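Arylsulfatase (Pseudoalteromonas sp. MB47, PDB 7AJ0) probably removes sulfate groups from the algal polysaccharide fucoidan as an exo-acting sulfatase, and assembles into a hexamer. Local coordinates at residues P67-G72 and G90-S95; L144-K147 and K151-L154; Y175-P180 and E226-I231; D185-L190 and H272-P277; V243-S248 and T302-A307. One frame throughout, in Å; residues are numbered along the deposited sequence.

All five contacts belong to the sulfatase domain, whose large mixed sheet has helices packed against it. Contacts 2 and 3 meet on neighbouring strands, where L154 N and Y175 O lie 3.1 Å apart in a probable backbone hydrogen bond. Contact 3 touches contact 5, since Y175 OH probably bonds to E247 OE1 at 2.9 Å, and contact 4, since Y186 packs on L179, P180 and I231. Contact 1 reaches this sheet too but touches none of the others, its nearest atoms about 10 Å from contact 5. Contact 4 comes near the metal: the side chain of N273 is about 9 Å from the calcium ion, which is bound at D60, D61, C102, D325 and N326.

Contact 1: P67-G72 and G90-S95; sequences PGVYGG and GLRLTS
R92 lies over the ring of Y70 where the 3-10 turn 68-70 meets strand 91-97 in the large sheet of the alkaline phosphatase-like sulfatase fold. In the apolar part, R92 CD sits over one ring face, 3.8 Å from the Y70 centroid, as a CH-pi contact, and V69 CG1 packs on R92 CD at 3.8 Å. The cation-pi part follows from the arginine's shape: the chain starts out extended and bends at chi3 (66°), placing R92 CZ 5.0 Å from the Y70 centroid with the two planes almost perpendicular, 80° apart. Arginine suits this place because its methylenes and its charge can both use an aromatic face. The polar part belongs to the tyrosine hydroxyl: Y70 OH donates to L93 O over 2.7 Å, from above the carbonyl plane, and also bonds to G357 N on strand 354-360. A phenylalanine at Y70 would keep the face beneath R92 but is likely to leave L93 O and G357 N without their shared hydroxyl partner. V69 O stands over one face of the R92 guanidinium, 3.3 Å above its centre, facing the flat group rather than an N-H.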
# COMPACT_ATOMS: atom_id res chain seq x y z
N PRO A 67 1.21 -29.30 13.68
CA PRO A 67 1.23 -30.76 13.62
C PRO A 67 0.93 -31.26 12.21
O PRO A 67 0.16 -30.65 11.46
CB PRO A 67 0.14 -31.19 14.60
CG PRO A 67 -0.14 -29.98 15.44
CD PRO A 67 0.13 -28.80 14.55
N GLY A 68 1.53 -32.40 11.87
CA GLY A 68 1.34 -32.95 10.54
C GLY A 68 -0.11 -33.26 10.22
O GLY A 68 -0.56 -33.08 9.09
N VAL A 69 -0.86 -33.73 11.22
CA VAL A 69 -2.26 -34.09 11.01
C VAL A 69 -3.14 -32.87 10.78
O VAL A 69 -4.28 -33.03 10.34
CB VAL A 69 -2.75 -34.92 12.21
CG1 VAL A 69 -2.92 -34.05 13.44
CG2 VAL A 69 -4.04 -35.64 11.87
N TYR A 70 -2.64 -31.67 11.05
CA TYR A 70 -3.34 -30.44 10.73
C TYR A 70 -2.87 -29.81 9.42
O TYR A 70 -3.36 -28.74 9.06
CB TYR A 70 -3.17 -29.41 11.86
CG TYR A 70 -4.13 -29.56 13.01
CD1 TYR A 70 -5.36 -28.92 12.99
CD2 TYR A 70 -3.80 -30.32 14.12
CE1 TYR A 70 -6.25 -29.05 14.04
CE2 TYR A 70 -4.68 -30.45 15.18
CZ TYR A 70 -5.90 -29.81 15.14
OH TYR A 70 -6.77 -29.94 16.19
N GLY A 71 -1.93 -30.44 8.72
CA GLY A 71 -1.43 -29.92 7.47
C GLY A 71 -0.02 -29.36 7.51
O GLY A 71 0.38 -28.69 6.55
N GLY A 72 0.73 -29.62 8.57
CA GLY A 72 2.11 -29.20 8.64
C GLY A 72 3.07 -30.37 8.75
O GLY A 72 3.25 -31.12 7.79
N GLY A 90 -8.06 -40.56 18.15
CA GLY A 90 -8.99 -39.81 18.99
C GLY A 90 -9.77 -38.82 18.16
O GLY A 90 -10.15 -39.11 17.02
N LEU A 91 -10.00 -37.64 18.73
CA LEU A 91 -10.83 -36.61 18.12
C LEU A 91 -9.98 -35.39 17.84
O LEU A 91 -9.33 -34.85 18.75
CB LEU A 91 -12.00 -36.26 19.04
CG LEU A 91 -12.81 -35.00 18.75
CD1 LEU A 91 -13.49 -35.07 17.41
CD2 LEU A 91 -13.83 -34.77 19.87
N ARG A 92 -9.98 -34.94 16.58
CA ARG A 92 -9.27 -33.74 16.18
C ARG A 92 -10.28 -32.61 15.99
O ARG A 92 -11.19 -32.73 15.16
CB ARG A 92 -8.47 -33.97 14.90
CG ARG A 92 -7.70 -32.74 14.43
CD ARG A 92 -6.63 -33.10 13.42
NE ARG A 92 -7.18 -33.61 12.17
CZ ARG A 92 -7.55 -32.83 11.15
NH1 ARG A 92 -7.44 -31.52 11.23
NH2 ARG A 92 -8.03 -33.39 10.04
N LEU A 93 -10.12 -31.54 16.75
CA LEU A 93 -11.00 -30.38 16.69
C LEU A 93 -10.38 -29.34 15.77
O LEU A 93 -9.24 -28.91 15.99
CB LEU A 93 -11.23 -29.80 18.08
CG LEU A 93 -11.94 -30.71 19.08
CD1 LEU A 93 -12.00 -30.05 20.45
CD2 LEU A 93 -13.34 -31.06 18.60
N THR A 94 -11.13 -28.92 14.75
CA THR A 94 -10.65 -27.96 13.77
C THR A 94 -11.15 -26.54 14.03
O THR A 94 -10.76 -25.63 13.30
CB THR A 94 -11.05 -28.39 12.35
OG1 THR A 94 -12.46 -28.65 12.30
CG2 THR A 94 -10.30 -29.65 11.95
N SER A 95 -11.99 -26.34 15.04
CA SER A 95 -12.48 -25.01 15.42
C SER A 95 -12.34 -24.81 16.93
O SER A 95 -13.28 -24.45 17.64
CB SER A 95 -13.92 -24.81 14.97
OG SER A 95 -13.97 -24.50 13.59

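Contact 2: L144-K147 and K151-L154; sequences LLSK and KTAL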
# COMPACT_ATOMS: atom_id res chain seq x y z
N LEU A 144 -10.79 -26.59 43.06
CA LEU A 144 -12.06 -27.30 43.15
C LEU A 144 -11.88 -28.81 43.07
O LEU A 144 -12.59 -29.56 43.74
CB LEU A 144 -13.01 -26.81 42.06
CG LEU A 144 -13.39 -25.34 42.17
CD1 LEU A 144 -14.39 -24.95 41.09
CD2 LEU A 144 -13.95 -25.01 43.55
N LEU A 145 -10.92 -29.28 42.26
CA LEU A 145 -10.71 -30.71 42.13
C LEU A 145 -9.92 -31.27 43.31
O LEU A 145 -10.20 -32.38 43.78
CB LEU A 145 -10.00 -31.03 40.81
CG LEU A 145 -10.84 -30.76 39.56
CD1 LEU A 145 -9.99 -30.90 38.31
CD2 LEU A 145 -12.04 -31.69 39.50
N SER A 146 -8.94 -30.51 43.81
CA SER A 146 -8.24 -30.93 45.02
C SER A 146 -9.22 -31.18 46.17
O SER A 146 -8.97 -32.04 47.02
CB SER A 146 -7.21 -29.88 45.44
OG SER A 146 -6.02 -30.00 44.68
N LYS A 147 -10.33 -30.44 46.19
CA LYS A 147 -11.30 -30.58 47.27
C LYS A 147 -12.05 -31.90 47.22
O LYS A 147 -12.59 -32.32 48.25
CB LYS A 147 -12.28 -29.41 47.22
CG LYS A 147 -13.18 -29.26 48.44
CD LYS A 147 -12.36 -28.98 49.70
CE LYS A 147 -13.27 -28.78 50.90
NZ LYS A 147 -12.48 -28.69 52.16
N LYS A 151 -5.25 -35.07 43.07
CA LYS A 151 -3.94 -34.45 43.20
C LYS A 151 -3.73 -33.58 41.96
O LYS A 151 -3.73 -34.09 40.83
CB LYS A 151 -2.84 -35.50 43.33
CG LYS A 151 -2.89 -36.30 44.62
CD LYS A 151 -2.58 -35.44 45.86
CE LYS A 151 -1.11 -35.08 45.96
NZ LYS A 151 -0.82 -34.20 47.13
N THR A 152 -3.59 -32.28 42.17
CA THR A 152 -3.59 -31.30 41.09
C THR A 152 -2.22 -30.64 40.97
O THR A 152 -1.60 -30.30 41.98
CB THR A 152 -4.66 -30.24 41.33
OG1 THR A 152 -4.36 -29.52 42.53
CG2 THR A 152 -6.03 -30.89 41.47
N ALA A 153 -1.76 -30.46 39.74
CA ALA A 153 -0.44 -29.89 39.52
C ALA A 153 -0.41 -29.14 38.20
O ALA A 153 -1.09 -29.50 37.24
CB ALA A 153 0.65 -30.97 39.51
N LEU A 154 0.39 -28.07 38.18
CA LEU A 154 0.78 -27.40 36.95
C LEU A 154 2.30 -27.48 36.86
O LEU A 154 3.00 -27.03 37.78
CB LEU A 154 0.32 -25.95 36.92
CG LEU A 154 0.51 -25.25 35.57
CD1 LEU A 154 -0.63 -24.27 35.31
CD2 LEU A 154 1.85 -24.54 35.50
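S146 and T152 meet through their hydroxyls, joining the last turn of helix 141-146 to the start of strand 151-155 across a connection of a few residues. The polar part is a single hydrogen bond: S146 OG and T152 OG1 are 2.8 Å apart. Each hydroxyl is set by its first torsion. S146 OG points opposite its carbonyl carbon (chi1 -81°), which swings it off the helix toward the strand, whereas T152 OG1 lies between its own backbone N and carbonyl carbon (chi1 63°), a position from which it faces S146 OG. Serine and threonine suit the place because their hydroxyls are borne on short side chains, and the gap here, with S146 CA and T152 CA only 6.1 Å apart, is narrow.

The apolar part is carried by the threonine's other branch. T152 CG2 rests against L145 CB at 4.0 Å and also comes to 3.3 Å from S146 OG, so the methyl lies against that hydroxyl. Threonine brings a hydroxyl and a methyl on one carbon and thereby serves both parts. L145 itself continues onto Y263 of strand 262-267, the neighbour of strand 151-155 in the sheet.

Outside the two segments, the carboxylate of D174 draws the polar groups together: D174 OD2 is hydrogen-bonded to both S146 OG and T152 N. The chemistry implied is that of an acid met by a hydroxyl and a backbone N-H, with T152 OG1 alongside S146 OG; such a setting would probably help to stabilise a negative charge on D174 and to fix the rotation of S146.

Contact 3: Y175-P180 and E226-I231; sequences YFYGLP and EVAYPI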
# COMPACT_ATOMS: atom_id res chain seq x y z
N TYR A 175 0.64 -28.86 43.55
CA TYR A 175 2.06 -28.87 43.20
C TYR A 175 2.30 -27.96 42.01
O TYR A 175 1.55 -28.01 41.03
CB TYR A 175 2.53 -30.30 42.89
CG TYR A 175 4.01 -30.43 42.65
CD1 TYR A 175 4.92 -30.10 43.65
CD2 TYR A 175 4.51 -30.90 41.45
CE1 TYR A 175 6.28 -30.23 43.45
CE2 TYR A 175 5.86 -31.04 41.23
CZ TYR A 175 6.74 -30.70 42.24
OH TYR A 175 8.10 -30.82 42.04
N PHE A 176 3.33 -27.13 42.10
CA PHE A 176 3.80 -26.33 40.97
C PHE A 176 5.29 -26.58 40.75
O PHE A 176 6.06 -26.71 41.71
CB PHE A 176 3.58 -24.84 41.18
CG PHE A 176 4.28 -23.98 40.17
CD1 PHE A 176 3.99 -24.11 38.82
CD2 PHE A 176 5.22 -23.04 40.55
CE1 PHE A 176 4.63 -23.33 37.87
CE2 PHE A 176 5.86 -22.25 39.61
CZ PHE A 176 5.56 -22.40 38.27
N TYR A 177 5.68 -26.65 39.49
CA TYR A 177 7.09 -26.76 39.13
C TYR A 177 7.24 -26.21 37.72
O TYR A 177 6.79 -26.84 36.76
CB TYR A 177 7.56 -28.21 39.20
CG TYR A 177 9.05 -28.38 39.00
CD1 TYR A 177 9.63 -28.15 37.76
CD2 TYR A 177 9.88 -28.75 40.05
CE1 TYR A 177 10.99 -28.29 37.57
CE2 TYR A 177 11.24 -28.90 39.87
CZ TYR A 177 11.79 -28.66 38.63
OH TYR A 177 13.14 -28.80 38.43
N GLY A 178 7.86 -25.04 37.59
CA GLY A 178 8.10 -24.52 36.26
C GLY A 178 8.43 -23.03 36.29
O GLY A 178 8.98 -22.53 37.27
N LEU A 179 8.09 -22.37 35.19
CA LEU A 179 8.48 -20.98 34.98
C LEU A 179 7.41 -20.04 35.52
O LEU A 179 6.27 -20.08 35.04
CB LEU A 179 8.68 -20.70 33.50
CG LEU A 179 9.65 -21.57 32.69
CD1 LEU A 179 9.08 -22.95 32.41
CD2 LEU A 179 10.00 -20.86 31.38
N PRO A 180 7.72 -19.20 36.51
CA PRO A 180 6.77 -18.14 36.87
C PRO A 180 6.40 -17.24 35.70
O PRO A 180 5.24 -16.86 35.57
CB PRO A 180 7.50 -17.37 37.98
CG PRO A 180 8.41 -18.38 38.59
CD PRO A 180 8.85 -19.28 37.47
N GLU A 226 10.78 -22.56 46.14
CA GLU A 226 12.18 -22.94 46.05
C GLU A 226 12.65 -22.79 44.61
O GLU A 226 11.88 -22.99 43.67
CB GLU A 226 12.42 -24.39 46.49
CG GLU A 226 11.95 -24.73 47.89
CD GLU A 226 12.13 -26.21 48.21
OE1 GLU A 226 12.87 -26.88 47.46
OE2 GLU A 226 11.54 -26.69 49.20
N VAL A 227 13.92 -22.44 44.45
CA VAL A 227 14.57 -22.49 43.14
C VAL A 227 15.10 -23.91 42.98
O VAL A 227 16.13 -24.28 43.55
CB VAL A 227 15.69 -21.45 43.02
CG1 VAL A 227 16.43 -21.64 41.70
CG2 VAL A 227 15.11 -20.05 43.11
N ALA A 228 14.37 -24.72 42.22
CA ALA A 228 14.70 -26.13 42.07
C ALA A 228 15.70 -26.40 40.96
O ALA A 228 16.46 -27.37 41.04
CB ALA A 228 13.42 -26.94 41.82
N TYR A 229 15.71 -25.58 39.92
CA TYR A 229 16.59 -25.77 38.77
C TYR A 229 17.10 -24.41 38.31
O TYR A 229 16.39 -23.67 37.62
CB TYR A 229 15.86 -26.49 37.63
CG TYR A 229 16.74 -26.84 36.46
CD1 TYR A 229 16.91 -25.95 35.40
CD2 TYR A 229 17.42 -28.05 36.41
CE1 TYR A 229 17.72 -26.27 34.32
CE2 TYR A 229 18.23 -28.37 35.34
CZ TYR A 229 18.38 -27.48 34.30
OH TYR A 229 19.19 -27.80 33.23
N PRO A 230 18.32 -24.04 38.69
CA PRO A 230 18.85 -22.74 38.27
C PRO A 230 19.12 -22.70 36.78
O PRO A 230 19.48 -23.71 36.16
CB PRO A 230 20.15 -22.60 39.07
CG PRO A 230 20.08 -23.65 40.13
CD PRO A 230 19.28 -24.76 39.54
N ILE A 231 18.94 -21.52 36.20
CA ILE A 231 19.20 -21.29 34.79
C ILE A 231 20.17 -20.12 34.69
O ILE A 231 19.79 -18.97 34.96
CB ILE A 231 17.91 -21.02 34.00
CG1 ILE A 231 17.06 -22.30 33.96
CG2 ILE A 231 18.24 -20.54 32.59
CD1 ILE A 231 15.64 -22.10 33.50
O HOH W 1 15.05 -29.61 40.02
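Y177 reaches A228 and Y229 because its first torsion sets CG opposite the backbone N (chi1 -173°), sending the ring out from the strand toward the other segment. Y229 adopts nearly the same torsion (chi1 -175°), yet there it carries the ring away after CB has made its contact. The two tyrosines cross obliquely, and it is the hydroxyl of one that meets the root of the other: Y177 OH lies 3.7 Å from Y229 CB.

The tightest apolar touch is between Y177 CE2 and A228 CB, at 3.5 Å. Alanine fits, since its small methyl, meeting Y177 CE2 obliquely, suits so close an approach. Beside the methyl, one water ties the segments together. It lies in the plane of the Y177 ring, 2.6 Å from Y177 OH, and it donates to A228 O over 2.8 Å, so the phenol is linked to the opposing backbone although no direct hydrogen bond joins the two segments. The far end of Y229 is held elsewhere, by D236 O. Helix 240-258 supports both rings, with V243 packing on Y177 and Y229.

Following Y177, the chain turns a corner at G178; a side chain here would collide with the carbonyl O of Y177, so only glycine is comfortable at these backbone angles. Strand 215-220 pairs antiparallel with both 175-177 and 226-230, so the contact joins strands that are next neighbours but one at this end of the sheet. Strand 226-230 carries a classic beta bulge, its successive residues A228 and Y229 standing opposite the single L216 of strand 215-220.

Contact 4: D185-L190 and H272-P277; sequences DYTQFL and HNDNYP
T187 on the short helix 183-187 donates its hydroxyl to D274, in a loop that follows strand 262-267 in this alkaline phosphatase-like sulfatase fold; the peptide bond between N273 and D274 in that loop is cis. The bond from T187 OG1 to D274 OD2 is 2.8 Å long and reaches the oxygen from above the carboxylate plane, 43° out of it. The hydroxyl lies between its own backbone N and carbonyl carbon (chi1 57°), while the methyl, T187 CG2, turns to the loop and comes obliquely to Y276 CD2 at 4.5 Å. Threonine thus serves both needs with one short side chain.

A second shell fixes the carboxylate. D274 OD2 also bonds to Y195 OH, and D274 OD1 to Q194 NE2 and, at 3.0 Å, to N273 ND2. An alanine in place of D274 would probably leave T187, Y195, Q194 and N273 each without this acceptor, and the loop less firmly tied to the helix. R193 of a neighbouring subunit packs on D274 and makes a cation-pi contact with Y276. Toward the metal site, where H272 touches the calcium ligands D60 and D61, H272 ND1 donates almost straight (167°) to a lone pair of N273 O, 2.9 Å away.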
# COMPACT_ATOMS: atom_id res chain seq x y z
N ASP A 185 11.84 -14.37 29.00
CA ASP A 185 12.35 -13.67 30.18
C ASP A 185 13.72 -14.19 30.58
O ASP A 185 14.58 -13.43 31.04
CB ASP A 185 11.35 -13.81 31.33
CG ASP A 185 11.70 -12.93 32.52
OD1 ASP A 185 12.64 -12.11 32.40
OD2 ASP A 185 11.05 -13.07 33.57
N TYR A 186 13.95 -15.50 30.41
CA TYR A 186 15.26 -16.06 30.72
C TYR A 186 16.28 -15.79 29.62
O TYR A 186 17.42 -15.43 29.91
CB TYR A 186 15.14 -17.58 30.94
CG TYR A 186 14.35 -17.99 32.16
CD1 TYR A 186 12.96 -18.07 32.12
CD2 TYR A 186 14.99 -18.33 33.34
CE1 TYR A 186 12.24 -18.45 33.23
CE2 TYR A 186 14.27 -18.72 34.46
CZ TYR A 186 12.90 -18.78 34.39
OH TYR A 186 12.17 -19.16 35.50
N THR A 187 15.88 -15.97 28.36
CA THR A 187 16.86 -15.98 27.27
C THR A 187 17.40 -14.59 26.95
O THR A 187 18.50 -14.49 26.39
CB THR A 187 16.24 -16.60 26.02
OG1 THR A 187 15.06 -15.88 25.65
CG2 THR A 187 15.89 -18.06 26.27
N GLN A 188 16.67 -13.53 27.28
CA GLN A 188 17.18 -12.18 27.04
C GLN A 188 18.44 -11.90 27.85
O GLN A 188 19.18 -10.97 27.52
CB GLN A 188 16.11 -11.14 27.35
CG GLN A 188 15.68 -11.10 28.81
CD GLN A 188 14.56 -10.11 29.06
OE1 GLN A 188 14.29 -9.23 28.24
NE2 GLN A 188 13.89 -10.25 30.20
N PHE A 189 18.69 -12.67 28.91
CA PHE A 189 19.89 -12.52 29.72
C PHE A 189 20.94 -13.58 29.41
O PHE A 189 21.93 -13.69 30.14
CB PHE A 189 19.53 -12.56 31.21
CG PHE A 189 18.67 -11.42 31.65
CD1 PHE A 189 19.20 -10.15 31.80
CD2 PHE A 189 17.32 -11.61 31.92
CE1 PHE A 189 18.41 -9.09 32.21
CE2 PHE A 189 16.52 -10.56 32.33
CZ PHE A 189 17.07 -9.30 32.48
N LEU A 190 20.76 -14.37 28.35
CA LEU A 190 21.67 -15.44 27.99
C LEU A 190 22.29 -15.28 26.61
O LEU A 190 23.47 -15.60 26.43
CB LEU A 190 20.95 -16.79 28.05
CG LEU A 190 20.33 -17.18 29.40
CD1 LEU A 190 19.56 -18.49 29.27
CD2 LEU A 190 21.40 -17.27 30.47
N HIS A 272 7.97 -21.22 22.61
CA HIS A 272 8.22 -19.80 22.81
C HIS A 272 9.68 -19.47 22.52
O HIS A 272 10.58 -20.27 22.79
CB HIS A 272 7.86 -19.39 24.24
CG HIS A 272 7.47 -17.96 24.39
ND1 HIS A 272 8.37 -16.92 24.26
CD2 HIS A 272 6.27 -17.39 24.67
CE1 HIS A 272 7.74 -15.77 24.44
NE2 HIS A 272 6.47 -16.03 24.70
N ASN A 273 9.91 -18.28 21.98
CA ASN A 273 11.28 -17.82 21.76
C ASN A 273 11.92 -17.45 23.09
O ASN A 273 11.23 -17.06 24.04
CB ASN A 273 11.30 -16.63 20.81
CG ASN A 273 10.98 -15.32 21.51
OD1 ASN A 273 9.85 -15.09 21.94
ND2 ASN A 273 11.98 -14.45 21.63
N ASP A 274 13.24 -17.57 23.18
CA ASP A 274 14.10 -18.12 22.14
C ASP A 274 14.24 -19.62 22.34
O ASP A 274 14.59 -20.07 23.43
CB ASP A 274 15.47 -17.43 22.17
CG ASP A 274 15.36 -15.92 22.08
OD1 ASP A 274 14.80 -15.43 21.08
OD2 ASP A 274 15.82 -15.23 23.02
N ASN A 275 13.96 -20.39 21.29
CA ASN A 275 13.93 -21.84 21.41
C ASN A 275 15.34 -22.42 21.49
O ASN A 275 16.19 -22.13 20.64
CB ASN A 275 13.19 -22.46 20.23
CG ASN A 275 11.69 -22.44 20.41
OD1 ASN A 275 11.14 -23.21 21.20
ND2 ASN A 275 11.02 -21.55 19.69
N TYR A 276 15.58 -23.24 22.51
CA TYR A 276 16.85 -23.94 22.69
C TYR A 276 16.55 -25.38 23.05
O TYR A 276 16.42 -25.73 24.23
CB TYR A 276 17.70 -23.25 23.76
CG TYR A 276 18.43 -22.05 23.22
CD1 TYR A 276 19.68 -22.18 22.63
CD2 TYR A 276 17.87 -20.78 23.30
CE1 TYR A 276 20.34 -21.08 22.13
CE2 TYR A 276 18.53 -19.68 22.80
CZ TYR A 276 19.76 -19.83 22.21
OH TYR A 276 20.43 -18.74 21.71
N PRO A 277 16.42 -26.26 22.05
CA PRO A 277 16.14 -27.67 22.34
C PRO A 277 17.31 -28.34 23.03
O PRO A 277 18.44 -27.84 23.05
CB PRO A 277 15.89 -28.28 20.95
CG PRO A 277 15.63 -27.12 20.05
CD PRO A 277 16.42 -25.97 20.61

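Contact 5: V243-S248 and T302-A307; sequences VLRDES and TGELVA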
# COMPACT_ATOMS: atom_id res chain seq x y z
N VAL A 243 13.57 -31.39 31.98
CA VAL A 243 13.36 -31.34 33.43
C VAL A 243 11.87 -31.34 33.74
O VAL A 243 11.42 -32.01 34.68
CB VAL A 243 14.06 -30.11 34.02
CG1 VAL A 243 13.69 -29.94 35.48
CG2 VAL A 243 15.57 -30.24 33.85
N LEU A 244 11.08 -30.58 32.98
CA LEU A 244 9.64 -30.57 33.18
C LEU A 244 9.05 -31.95 32.92
O LEU A 244 8.19 -32.43 33.67
CB LEU A 244 8.98 -29.54 32.28
CG LEU A 244 9.38 -28.08 32.52
CD1 LEU A 244 8.83 -27.19 31.42
CD2 LEU A 244 8.90 -27.61 33.88
N ARG A 245 9.50 -32.61 31.85
CA ARG A 245 9.05 -33.97 31.57
C ARG A 245 9.32 -34.88 32.76
O ARG A 245 8.45 -35.64 33.19
CB ARG A 245 9.75 -34.49 30.31
CG ARG A 245 9.30 -35.86 29.83
CD ARG A 245 10.03 -37.02 30.52
NE ARG A 245 11.44 -36.73 30.77
CZ ARG A 245 12.38 -36.66 29.83
NH1 ARG A 245 12.06 -36.85 28.56
NH2 ARG A 245 13.63 -36.40 30.17
N ASP A 246 10.53 -34.80 33.32
CA ASP A 246 10.87 -35.63 34.47
C ASP A 246 9.92 -35.38 35.64
O ASP A 246 9.50 -36.32 36.32
CB ASP A 246 12.31 -35.38 34.90
CG ASP A 246 13.33 -35.91 33.90
OD1 ASP A 246 12.98 -36.80 33.11
OD2 ASP A 246 14.49 -35.43 33.92
N GLU A 247 9.57 -34.11 35.88
CA GLU A 247 8.72 -33.79 37.02
C GLU A 247 7.29 -34.27 36.81
O GLU A 247 6.64 -34.73 37.75
CB GLU A 247 8.75 -32.28 37.28
CG GLU A 247 10.03 -31.79 37.93
CD GLU A 247 10.20 -32.29 39.36
OE1 GLU A 247 9.17 -32.54 40.03
OE2 GLU A 247 11.36 -32.44 39.80
N SER A 248 6.78 -34.18 35.58
CA SER A 248 5.45 -34.71 35.30
C SER A 248 5.42 -36.23 35.42
O SER A 248 4.41 -36.80 35.84
CB SER A 248 4.99 -34.28 33.91
OG SER A 248 4.56 -32.93 33.91
N THR A 302 5.54 -35.73 24.40
CA THR A 302 4.15 -36.16 24.33
C THR A 302 4.04 -37.68 24.30
O THR A 302 3.25 -38.28 25.04
CB THR A 302 3.47 -35.55 23.10
OG1 THR A 302 3.43 -34.12 23.23
CG2 THR A 302 2.06 -36.10 22.94
N GLY A 303 4.84 -38.33 23.45
CA GLY A 303 4.81 -39.77 23.38
C GLY A 303 5.29 -40.44 24.66
O GLY A 303 4.78 -41.50 25.03
N GLU A 304 6.26 -39.83 25.34
CA GLU A 304 6.76 -40.40 26.58
C GLU A 304 5.69 -40.37 27.67
O GLU A 304 5.55 -41.33 28.44
CB GLU A 304 8.01 -39.66 27.04
CG GLU A 304 9.24 -39.89 26.16
CD GLU A 304 10.31 -38.82 26.34
OE1 GLU A 304 10.22 -38.04 27.32
OE2 GLU A 304 11.24 -38.75 25.51
N LEU A 305 4.92 -39.28 27.74
CA LEU A 305 3.86 -39.19 28.74
C LEU A 305 2.73 -40.17 28.43
O LEU A 305 2.15 -40.77 29.34
CB LEU A 305 3.34 -37.76 28.82
CG LEU A 305 4.32 -36.73 29.37
CD1 LEU A 305 3.73 -35.33 29.33
CD2 LEU A 305 4.72 -37.09 30.80
N VAL A 306 2.39 -40.33 27.15
CA VAL A 306 1.38 -41.32 26.77
C VAL A 306 1.87 -42.72 27.09
O VAL A 306 1.10 -43.57 27.56
CB VAL A 306 1.04 -41.17 25.27
CG1 VAL A 306 0.27 -42.39 24.78
CG2 VAL A 306 0.24 -39.90 25.03
N ALA A 307 3.15 -43.00 26.85
CA ALA A 307 3.67 -44.33 27.13
C ALA A 307 3.74 -44.60 28.63
O ALA A 307 3.57 -45.74 29.06
CB ALA A 307 5.06 -44.49 26.50
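D246 OD1 is gripped by two nitrogens of R245, the arginine that spans to E304 on the facing helix. R245 NE lies 2.8 Å and R245 NH2 3.0 Å from D246 OD1; the guanidinium presents them side-on, and both meet OD1 from the same face of the carboxylate plane. The remaining nitrogen crosses the contact: R245 NH1 donates to the syn side of E304 OE1 in a salt bridge of 2.5 Å, a length too short to be taken exactly at this resolution. Bends at chi2 and chi3 (-85° and -38°) fold the arginine so that the guanidinium serves both acids, its plane 39° from that of the E304 carboxylate. Arginine suits this role because its N-H groups point in several directions; D246 OD1 and E304 OE1, 6.5 Å apart, would probably repel each other less with this cation bound to both.

Deeper in, S248 CB meets L305 CD2 at 4.2 Å, and S248 OG bonds to H266 ND1 of strand 262-267. Salt bridge and S248-L305 packing together join helices 240-258 and 290-311, whose buried residues rest on the central sheet: L244 and S248 on strands 151-155 and 262-267, T302 and L305 on strand 53-59.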